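Local structure of malic enzyme (Entamoeba histolytica, 3NV9) at residues E34-Y43 against I465-C476; N91-S99 against G129-S139. The protein probably catalyses the oxidative decarboxylation of malate to pyruvate with NAD or NADP as acceptor. One frame throughout, in Å; residues are numbered along the deposited sequence.

Contact 1 (E34-Y43 against I465-C476); sequences ELAEKVHKFY and IVDFPQETLNEC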
loop_
_atom_site.group_PDB
_atom_site.type_symbol
_atom_site.label_atom_id
_atom_site.label_comp_id
_atom_site.label_asym_id
_atom_site.label_seq_id
_atom_site.Cartn_x
_atom_site.Cartn_y
_atom_site.Cartn_z
ATOM N N GLU A 34 9.223 -15.277 -20.540
ATOM C CA GLU A 34 10.012 -14.200 -21.145
ATOM C C GLU A 34 9.210 -12.891 -21.310
ATOM O O GLU A 34 9.751 -11.794 -21.122
ATOM C CB GLU A 34 10.533 -14.700 -22.472
ATOM C CG GLU A 34 11.416 -13.722 -23.199
ATOM C CD GLU A 34 12.786 -13.508 -22.556
ATOM O OE1 GLU A 34 13.186 -14.208 -21.589
ATOM O OE2 GLU A 34 13.468 -12.590 -23.041
ATOM N N LEU A 35 7.925 -13.010 -21.661
ATOM C CA LEU A 35 7.022 -11.856 -21.694
ATOM C C LEU A 35 6.835 -11.322 -20.292
ATOM O O LEU A 35 6.805 -10.119 -20.123
ATOM C CB LEU A 35 5.641 -12.195 -22.243
ATOM C CG LEU A 35 4.659 -11.022 -22.408
ATOM C CD1 LEU A 35 5.362 -9.996 -23.365
ATOM C CD2 LEU A 35 3.329 -11.484 -23.046
ATOM N N ALA A 36 6.677 -12.177 -19.285
ATOM C CA ALA A 36 6.631 -11.621 -17.921
ATOM C C ALA A 36 7.825 -10.691 -17.630
ATOM O O ALA A 36 7.655 -9.548 -17.146
ATOM C CB ALA A 36 6.562 -12.678 -16.930
ATOM N N GLU A 37 9.034 -11.171 -17.926
ATOM C CA GLU A 37 10.234 -10.357 -17.707
ATOM C C GLU A 37 10.181 -8.981 -18.403
ATOM O O GLU A 37 10.466 -7.959 -17.800
ATOM C CB GLU A 37 11.471 -11.131 -18.196
ATOM C CG GLU A 37 12.770 -10.380 -18.050
ATOM C CD GLU A 37 13.985 -11.323 -18.191
ATOM O OE1 GLU A 37 14.043 -12.325 -17.458
ATOM O OE2 GLU A 37 14.869 -11.099 -19.052
ATOM N N LYS A 38 9.895 -8.991 -19.700
ATOM C CA LYS A 38 9.800 -7.786 -20.547
ATOM C C LYS A 38 8.713 -6.843 -20.046
ATOM O O LYS A 38 8.973 -5.684 -19.803
ATOM C CB LYS A 38 9.482 -8.182 -22.009
ATOM C CG LYS A 38 10.533 -9.017 -22.695
ATOM C CD LYS A 38 11.971 -8.429 -22.572
ATOM C CE LYS A 38 12.949 -9.287 -23.400
ATOM N NZ LYS A 38 14.397 -8.951 -23.085
ATOM N N VAL A 39 7.495 -7.335 -19.863
ATOM C CA VAL A 39 6.395 -6.428 -19.521
ATOM C C VAL A 39 6.511 -5.869 -18.100
ATOM O O VAL A 39 6.082 -4.767 -17.833
ATOM C CB VAL A 39 4.984 -7.105 -19.757
ATOM C CG1 VAL A 39 4.727 -8.136 -18.724
ATOM C CG2 VAL A 39 3.841 -6.060 -19.648
ATOM N N HIS A 40 7.064 -6.616 -17.156
ATOM C CA HIS A 40 7.179 -6.051 -15.807
ATOM C C HIS A 40 8.213 -4.932 -15.845
ATOM O O HIS A 40 8.027 -3.896 -15.296
ATOM C CB HIS A 40 7.565 -7.093 -14.747
ATOM C CG HIS A 40 6.453 -7.999 -14.328
ATOM N ND1 HIS A 40 6.036 -9.075 -15.093
ATOM C CD2 HIS A 40 5.718 -8.035 -13.194
ATOM C CE1 HIS A 40 5.051 -9.699 -14.463
ATOM N NE2 HIS A 40 4.851 -9.092 -13.300
ATOM N N LYS A 41 9.324 -5.157 -16.512
ATOM C CA LYS A 41 10.325 -4.104 -16.638
ATOM C C LYS A 41 9.765 -2.913 -17.447
ATOM O O LYS A 41 9.912 -1.759 -17.040
ATOM C CB LYS A 41 11.613 -4.661 -17.264
ATOM C CG LYS A 41 12.667 -3.611 -17.504
ATOM C CD LYS A 41 14.098 -4.190 -17.434
ATOM C CE LYS A 41 15.160 -3.033 -17.584
ATOM N NZ LYS A 41 16.565 -3.509 -17.232
ATOM N N PHE A 42 9.094 -3.176 -18.554
ATOM C CA PHE A 42 8.487 -2.073 -19.325
ATOM C C PHE A 42 7.633 -1.077 -18.486
ATOM O O PHE A 42 7.748 0.104 -18.654
ATOM C CB PHE A 42 7.634 -2.633 -20.475
ATOM C CG PHE A 42 7.210 -1.588 -21.477
ATOM C CD1 PHE A 42 8.135 -1.102 -22.442
ATOM C CD2 PHE A 42 5.908 -1.074 -21.453
ATOM C CE1 PHE A 42 7.756 -0.104 -23.366
ATOM C CE2 PHE A 42 5.494 -0.085 -22.417
ATOM C CZ PHE A 42 6.428 0.396 -23.373
ATOM N N TYR A 43 6.734 -1.569 -17.637
ATOM C CA TYR A 43 5.858 -0.703 -16.877
ATOM C C TYR A 43 6.410 -0.475 -15.437
ATOM O O TYR A 43 5.799 0.287 -14.632
ATOM C CB TYR A 43 4.426 -1.262 -16.815
ATOM C CG TYR A 43 3.704 -1.439 -18.166
ATOM C CD1 TYR A 43 3.323 -0.315 -18.920
ATOM C CD2 TYR A 43 3.393 -2.708 -18.677
ATOM C CE1 TYR A 43 2.684 -0.434 -20.114
ATOM C CE2 TYR A 43 2.718 -2.841 -19.883
ATOM C CZ TYR A 43 2.370 -1.654 -20.597
ATOM O OH TYR A 43 1.753 -1.667 -21.809
ATOM N N ILE A 465 -1.553 4.722 -19.830
ATOM C CA ILE A 465 -0.900 3.440 -19.904
ATOM C C ILE A 465 -0.583 3.185 -21.405
ATOM O O ILE A 465 -1.477 3.084 -22.249
ATOM C CB ILE A 465 -1.770 2.342 -19.262
ATOM C CG1 ILE A 465 -2.002 2.635 -17.771
ATOM C CG2 ILE A 465 -1.120 1.028 -19.353
ATOM C CD1 ILE A 465 -3.283 1.933 -17.217
ATOM N N VAL A 466 0.694 3.180 -21.727
ATOM C CA VAL A 466 1.202 3.093 -23.092
ATOM C C VAL A 466 0.931 1.675 -23.624
ATOM O O VAL A 466 1.015 0.716 -22.829
ATOM C CB VAL A 466 2.761 3.336 -23.052
ATOM C CG1 VAL A 466 3.452 2.913 -24.332
ATOM C CG2 VAL A 466 3.077 4.786 -22.771
ATOM N N ASP A 467 0.653 1.520 -24.933
ATOM C CA ASP A 467 0.516 0.179 -25.517
ATOM C C ASP A 467 1.858 -0.473 -25.465
ATOM O O ASP A 467 2.878 0.206 -25.588
ATOM C CB ASP A 467 0.079 0.216 -26.990
ATOM C CG ASP A 467 -1.268 0.928 -27.200
ATOM O OD1 ASP A 467 -2.230 0.686 -26.417
ATOM O OD2 ASP A 467 -1.373 1.693 -28.185
ATOM N N PHE A 468 1.874 -1.793 -25.273
ATOM C CA PHE A 468 3.114 -2.539 -25.215
ATOM C C PHE A 468 3.676 -2.724 -26.615
ATOM O O PHE A 468 2.922 -3.013 -27.519
ATOM C CB PHE A 468 2.852 -3.868 -24.599
ATOM C CG PHE A 468 4.091 -4.649 -24.318
ATOM C CD1 PHE A 468 4.824 -4.408 -23.169
ATOM C CD2 PHE A 468 4.493 -5.665 -25.175
ATOM C CE1 PHE A 468 5.964 -5.118 -22.893
ATOM C CE2 PHE A 468 5.658 -6.402 -24.905
ATOM C CZ PHE A 468 6.397 -6.108 -23.741
ATOM N N PRO A 469 5.010 -2.582 -26.795
ATOM C CA PRO A 469 5.523 -2.607 -28.182
ATOM C C PRO A 469 5.301 -3.952 -28.879
ATOM O O PRO A 469 5.634 -4.994 -28.320
ATOM C CB PRO A 469 7.034 -2.296 -27.993
ATOM C CG PRO A 469 7.055 -1.472 -26.664
ATOM C CD PRO A 469 6.091 -2.289 -25.843
ATOM N N GLN A 470 4.697 -3.914 -30.062
ATOM C CA GLN A 470 4.568 -5.078 -30.910
ATOM C C GLN A 470 5.926 -5.761 -31.153
ATOM O O GLN A 470 6.008 -6.990 -31.133
ATOM C CB GLN A 470 3.923 -4.721 -32.262
ATOM C CG GLN A 470 3.767 -5.954 -33.125
ATOM C CD GLN A 470 2.659 -6.852 -32.613
ATOM O OE1 GLN A 470 1.586 -6.369 -32.249
ATOM N NE2 GLN A 470 2.914 -8.174 -32.576
ATOM N N GLU A 471 6.989 -4.971 -31.340
ATOM C CA GLU A 471 8.323 -5.512 -31.586
ATOM C C GLU A 471 8.743 -6.464 -30.425
ATOM O O GLU A 471 9.475 -7.444 -30.609
ATOM C CB GLU A 471 9.319 -4.325 -31.791
ATOM C CG GLU A 471 10.804 -4.650 -32.007
ATOM C CD GLU A 471 11.613 -3.563 -32.844
ATOM O OE1 GLU A 471 12.815 -3.302 -32.539
ATOM O OE2 GLU A 471 11.070 -3.000 -33.836
ATOM N N THR A 472 8.265 -6.195 -29.222
ATOM C CA THR A 472 8.759 -6.970 -28.104
ATOM C C THR A 472 7.986 -8.257 -28.020
ATOM O O THR A 472 8.526 -9.290 -27.631
ATOM C CB THR A 472 8.752 -6.153 -26.775
ATOM O OG1 THR A 472 9.557 -4.978 -26.965
ATOM C CG2 THR A 472 9.323 -7.007 -25.567
ATOM N N LEU A 473 6.732 -8.192 -28.439
ATOM C CA LEU A 473 5.898 -9.389 -28.551
ATOM C C LEU A 473 6.558 -10.371 -29.507
ATOM O O LEU A 473 6.717 -11.544 -29.202
ATOM C CB LEU A 473 4.467 -9.037 -29.043
ATOM C CG LEU A 473 3.548 -8.316 -28.034
ATOM C CD1 LEU A 473 2.086 -8.245 -28.506
ATOM C CD2 LEU A 473 3.614 -9.005 -26.625
ATOM N N ASN A 474 6.953 -9.850 -30.665
ATOM C CA ASN A 474 7.526 -10.644 -31.744
ATOM C C ASN A 474 8.814 -11.243 -31.246
ATOM O O ASN A 474 9.055 -12.382 -31.516
ATOM C CB ASN A 474 7.816 -9.768 -32.958
ATOM C CG ASN A 474 6.561 -9.192 -33.614
ATOM O OD1 ASN A 474 6.667 -8.254 -34.399
ATOM N ND2 ASN A 474 5.403 -9.759 -33.355
ATOM N N GLU A 475 9.626 -10.486 -30.500
ATOM C CA GLU A 475 10.839 -11.046 -29.888
ATOM C C GLU A 475 10.582 -12.156 -28.896
ATOM O O GLU A 475 11.315 -13.196 -28.885
ATOM C CB GLU A 475 11.670 -9.988 -29.191
ATOM C CG GLU A 475 12.496 -9.170 -30.154
ATOM C CD GLU A 475 12.919 -7.795 -29.585
ATOM O OE1 GLU A 475 12.929 -7.655 -28.335
ATOM O OE2 GLU A 475 13.220 -6.878 -30.406
ATOM N N CYS A 476 9.587 -11.963 -28.030
ATOM C CA CYS A 476 9.318 -13.021 -27.061
ATOM C C CYS A 476 8.878 -14.320 -27.744
ATOM O O CYS A 476 9.228 -15.415 -27.303
ATOM C CB CYS A 476 8.314 -12.599 -25.976
ATOM S SG CYS A 476 8.856 -11.275 -24.968
#

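Contact 2 (N91-S99 against G129-S139); sequences NFVGVVSDS and GIDAVPICIDS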
loop_
_atom_site.group_PDB
_atom_site.type_symbol
_atom_site.label_atom_id
_atom_site.label_comp_id
_atom_site.label_asym_id
_atom_site.label_seq_id
_atom_site.Cartn_x
_atom_site.Cartn_y
_atom_site.Cartn_z
ATOM N N ASN A 91 -11.936 -0.364 2.229
ATOM C CA ASN A 91 -11.802 -1.187 1.007
ATOM C C ASN A 91 -10.336 -1.641 0.758
ATOM O O ASN A 91 -9.980 -1.983 -0.367
ATOM C CB ASN A 91 -12.432 -0.414 -0.186
ATOM C CG ASN A 91 -12.666 -1.281 -1.459
ATOM O OD1 ASN A 91 -12.280 -0.864 -2.559
ATOM N ND2 ASN A 91 -13.275 -2.447 -1.315
ATOM N N PHE A 92 -9.502 -1.698 1.823
ATOM C CA PHE A 92 -8.011 -1.834 1.676
ATOM C C PHE A 92 -7.574 -3.205 2.157
ATOM O O PHE A 92 -7.806 -3.574 3.341
ATOM C CB PHE A 92 -7.262 -0.720 2.473
ATOM C CG PHE A 92 -5.826 -0.429 2.018
ATOM C CD1 PHE A 92 -5.407 -0.654 0.681
ATOM C CD2 PHE A 92 -4.922 0.172 2.906
ATOM C CE1 PHE A 92 -4.082 -0.326 0.256
ATOM C CE2 PHE A 92 -3.597 0.503 2.513
ATOM C CZ PHE A 92 -3.167 0.240 1.183
ATOM N N VAL A 93 -6.942 -3.961 1.256
ATOM C CA VAL A 93 -6.502 -5.305 1.537
ATOM C C VAL A 93 -4.985 -5.379 1.486
ATOM O O VAL A 93 -4.397 -4.811 0.560
ATOM C CB VAL A 93 -7.141 -6.324 0.603
ATOM C CG1 VAL A 93 -6.481 -7.694 0.767
ATOM C CG2 VAL A 93 -8.703 -6.415 0.920
ATOM N N GLY A 94 -4.356 -5.999 2.507
ATOM C CA GLY A 94 -2.902 -6.240 2.483
ATOM C C GLY A 94 -2.575 -7.650 2.033
ATOM O O GLY A 94 -3.117 -8.589 2.565
ATOM N N VAL A 95 -1.749 -7.792 1.013
ATOM C CA VAL A 95 -1.404 -9.109 0.495
ATOM C C VAL A 95 -0.085 -9.392 1.188
ATOM O O VAL A 95 0.954 -8.892 0.754
ATOM C CB VAL A 95 -1.225 -9.086 -1.083
ATOM C CG1 VAL A 95 -1.016 -10.475 -1.708
ATOM C CG2 VAL A 95 -2.492 -8.482 -1.761
ATOM N N VAL A 96 -0.151 -10.131 2.284
ATOM C CA VAL A 96 0.960 -10.342 3.208
ATOM C C VAL A 96 1.596 -11.691 2.901
ATOM O O VAL A 96 0.921 -12.712 2.828
ATOM C CB VAL A 96 0.494 -10.233 4.719
ATOM C CG1 VAL A 96 1.654 -10.542 5.718
ATOM C CG2 VAL A 96 -0.035 -8.851 4.978
ATOM N N SER A 97 2.891 -11.657 2.623
ATOM C CA SER A 97 3.654 -12.882 2.366
ATOM C C SER A 97 5.057 -12.741 2.927
ATOM O O SER A 97 5.564 -11.627 2.997
ATOM C CB SER A 97 3.772 -13.146 0.899
ATOM O OG SER A 97 4.398 -14.413 0.686
ATOM N N ASP A 98 5.662 -13.851 3.339
ATOM C CA ASP A 98 7.059 -13.845 3.716
ATOM C C ASP A 98 7.935 -14.430 2.623
ATOM O O ASP A 98 9.148 -14.610 2.798
ATOM C CB ASP A 98 7.276 -14.480 5.122
ATOM C CG ASP A 98 7.046 -16.005 5.178
ATOM O OD1 ASP A 98 7.309 -16.543 6.288
ATOM O OD2 ASP A 98 6.666 -16.676 4.187
ATOM N N SER A 99 7.273 -14.680 1.483
ATOM C CA SER A 99 7.826 -15.183 0.224
ATOM C C SER A 99 8.538 -16.517 0.354
ATOM O O SER A 99 9.514 -16.782 -0.312
ATOM C CB SER A 99 8.725 -14.152 -0.455
ATOM O OG SER A 99 8.079 -12.932 -0.475
ATOM N N GLY A 129 -12.780 -4.957 -7.486
ATOM C CA GLY A 129 -13.124 -3.650 -6.984
ATOM C C GLY A 129 -12.455 -3.382 -5.650
ATOM O O GLY A 129 -12.855 -2.454 -4.958
ATOM N N ILE A 130 -11.413 -4.150 -5.324
ATOM C CA ILE A 130 -10.720 -4.012 -4.070
ATOM C C ILE A 130 -9.422 -3.216 -4.172
ATOM O O ILE A 130 -8.667 -3.404 -5.139
ATOM C CB ILE A 130 -10.477 -5.407 -3.513
ATOM C CG1 ILE A 130 -11.844 -6.107 -3.347
ATOM C CG2 ILE A 130 -9.809 -5.361 -2.172
ATOM C CD1 ILE A 130 -11.740 -7.583 -3.320
ATOM N N ASP A 131 -9.152 -2.283 -3.235
ATOM C CA ASP A 131 -7.786 -1.631 -3.240
ATOM C C ASP A 131 -6.799 -2.490 -2.444
ATOM O O ASP A 131 -7.073 -2.841 -1.334
ATOM C CB ASP A 131 -7.855 -0.208 -2.716
ATOM C CG ASP A 131 -8.706 0.678 -3.625
ATOM O OD1 ASP A 131 -8.354 0.833 -4.811
ATOM O OD2 ASP A 131 -9.735 1.205 -3.163
ATOM N N ALA A 132 -5.679 -2.891 -3.016
ATOM C CA ALA A 132 -4.819 -3.863 -2.337
ATOM C C ALA A 132 -3.365 -3.575 -2.711
ATOM O O ALA A 132 -3.098 -3.064 -3.799
ATOM C CB ALA A 132 -5.200 -5.213 -2.704
ATOM N N VAL A 133 -2.440 -3.813 -1.779
ATOM C CA VAL A 133 -1.063 -3.654 -2.095
ATOM C C VAL A 133 -0.227 -4.861 -1.619
ATOM O O VAL A 133 -0.546 -5.502 -0.643
ATOM C CB VAL A 133 -0.463 -2.327 -1.587
ATOM C CG1 VAL A 133 -0.977 -1.154 -2.416
ATOM C CG2 VAL A 133 -0.640 -2.151 -0.118
ATOM N N PRO A 134 0.841 -5.180 -2.352
ATOM C CA PRO A 134 1.713 -6.241 -1.829
ATOM C C PRO A 134 2.354 -5.804 -0.480
ATOM O O PRO A 134 2.733 -4.611 -0.312
ATOM C CB PRO A 134 2.752 -6.416 -2.944
ATOM C CG PRO A 134 2.655 -5.155 -3.808
ATOM C CD PRO A 134 1.416 -4.427 -3.481
ATOM N N ILE A 135 2.425 -6.726 0.501
ATOM C CA ILE A 135 3.214 -6.484 1.728
ATOM C C ILE A 135 4.137 -7.649 1.914
ATOM O O ILE A 135 3.776 -8.604 2.556
ATOM C CB ILE A 135 2.322 -6.363 2.965
ATOM C CG1 ILE A 135 1.283 -5.253 2.778
ATOM C CG2 ILE A 135 3.143 -6.103 4.274
ATOM C CD1 ILE A 135 1.831 -3.838 2.958
ATOM N N CYS A 136 5.306 -7.593 1.284
ATOM C CA CYS A 136 6.333 -8.680 1.360
ATOM C C CYS A 136 7.327 -8.408 2.506
ATOM O O CYS A 136 7.953 -7.368 2.559
ATOM C CB CYS A 136 7.072 -8.812 0.023
ATOM S SG CYS A 136 6.048 -9.595 -1.183
ATOM N N ILE A 137 7.421 -9.331 3.449
ATOM C CA ILE A 137 8.177 -9.090 4.673
ATOM C C ILE A 137 9.222 -10.138 4.853
ATOM O O ILE A 137 9.129 -11.236 4.290
ATOM C CB ILE A 137 7.288 -9.131 5.911
ATOM C CG1 ILE A 137 6.804 -10.592 6.198
ATOM C CG2 ILE A 137 6.146 -8.082 5.785
ATOM C CD1 ILE A 137 5.867 -10.749 7.455
ATOM N N ASP A 138 10.219 -9.799 5.656
ATOM C CA ASP A 138 11.180 -10.796 6.114
ATOM C C ASP A 138 10.630 -11.402 7.386
ATOM O O ASP A 138 10.349 -10.691 8.367
ATOM C CB ASP A 138 12.527 -10.142 6.391
ATOM C CG ASP A 138 13.627 -11.183 6.742
ATOM O OD1 ASP A 138 13.342 -12.405 6.882
ATOM O OD2 ASP A 138 14.796 -10.769 6.828
ATOM N N SER A 139 10.449 -12.714 7.421
ATOM C CA SER A 139 9.989 -13.299 8.720
ATOM C C SER A 139 11.130 -14.031 9.503
ATOM O O SER A 139 10.856 -14.767 10.444
ATOM C CB SER A 139 8.802 -14.220 8.505
ATOM O OG SER A 139 9.226 -15.430 7.863
HETATM O O HOH W 1 10.808 -14.027 5.036
#

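Contact 1 (E34-Y43 against I465-C476)
An antiparallel helix pair joins the end of helix 21-43 to the start of helix 470-485 and to the extended residues leading into it; the axes of 34-43 and 470-476 run at 156° and approach to 9.9 Å. F468 buries the most surface here, with L35, K38, V39, F42 and Y43 around its ring. With CG anti to the backbone N (chi1 -172°), its ring reaches back to helix 21-43, where CE1 lies 3.8 Å from V39 CB and CE2 lies 3.9 Å from L35 CD1. The edge of this ring is directed at the face of F42 in a T-shaped pair, planes 72° apart and centroids 5.3 Å apart. P469, the N-cap residue of the second helix, supplies a CH-pi contact over a face of F42: its CD stands 3.9 Å from the ring centroid. V466 CG1 meets the same ring at its edge, near the ring plane. Beside this aromatic cluster, Y43 OH donates a hydrogen bond of 2.7 Å to V466 O, the oxygen lying at the edge of the tyrosine ring, so the extended segment is fixed to the last turn of the helix. Toward the other end the packing becomes aliphatic: C476 SG rests 3.6 Å from K38 CG, T472 CG2 touches the same methylene, and L35 CD1 meets L473 CD2. I465 packs back on helix 438-461, while A36 and H40, which point away from 465-476, pack on A63 of the second subunit. R71 of that subunit forms salt bridges with E34 and E37, and W60 of that subunit meets F468 edge-to-face.

Contact 2 (N91-S99 against G129-S139)
Residues 92-97 and 131-136 pair as neighbouring parallel strands, their axes 4.6 Å apart and 22° from parallel, through a ladder of backbone hydrogen bonds that runs from D131 N to N91 O at one end to I137 N to S97 O at the other. Within it, V93 N donates to D131 O at 2.8 Å and V95 N to V133 O at 3.1 Å; P134, which has no N-H to give, faces V95 without interrupting the sequence of bonds. On one face of the sheet, F92 has CG anti to the backbone N (chi1 -159°), which takes the ring toward V133 and leaves CZ 3.7 Å from V133 CG2, while D131 O sits at the ring edge, near its plane. Farther along this face V96 CG2 meets I135 CB at 4.0 Å. The other face carries V93, V95 and A132; V93 CB packs on A132 CB, and V93 CG2 is pressed to 3.4 Å from I130 CG2, tighter than usual van der Waals contact. At the end of strand 92-97, S97 OG accepts from S99 N in an ST turn and also bonds to E168 O. D98 OD1 and S139 OG approach to 2.7 Å, and a water lies within hydrogen-bonding distance of D98 O and accepts from S139 N. The contact is the strand pair of a right-handed beta-alpha-beta crossover, with helix 114-128 laying M117 and M124 over the face of V95, A132 and P134. Helix 148-158 covers V96 and I135 on the other face, and strand 164-167 pairs with the other edge of 92-97, whereas D131 OD1 binds K125 and I49 N of the second subunit.

Contact 2 is nested in sequence within the long loop closed by contact 1, which brings together segments 422 residues apart. Their centres lie 25 Å from one another and their nearest atoms about 10 Å, so the two do not touch. Contact 2 is the more central, 14 Å from the centre of the chain against 25 Å for contact 1, and nearly all its touching residues are buried; contact 1 is only partly so. One is helix and loop packing, the other a buried strand pair at one edge of a parallel sheet within the N-terminal malic enzyme domain. Both also meet the second subunit, and neither includes T348, R350 or P354 of the sodium site.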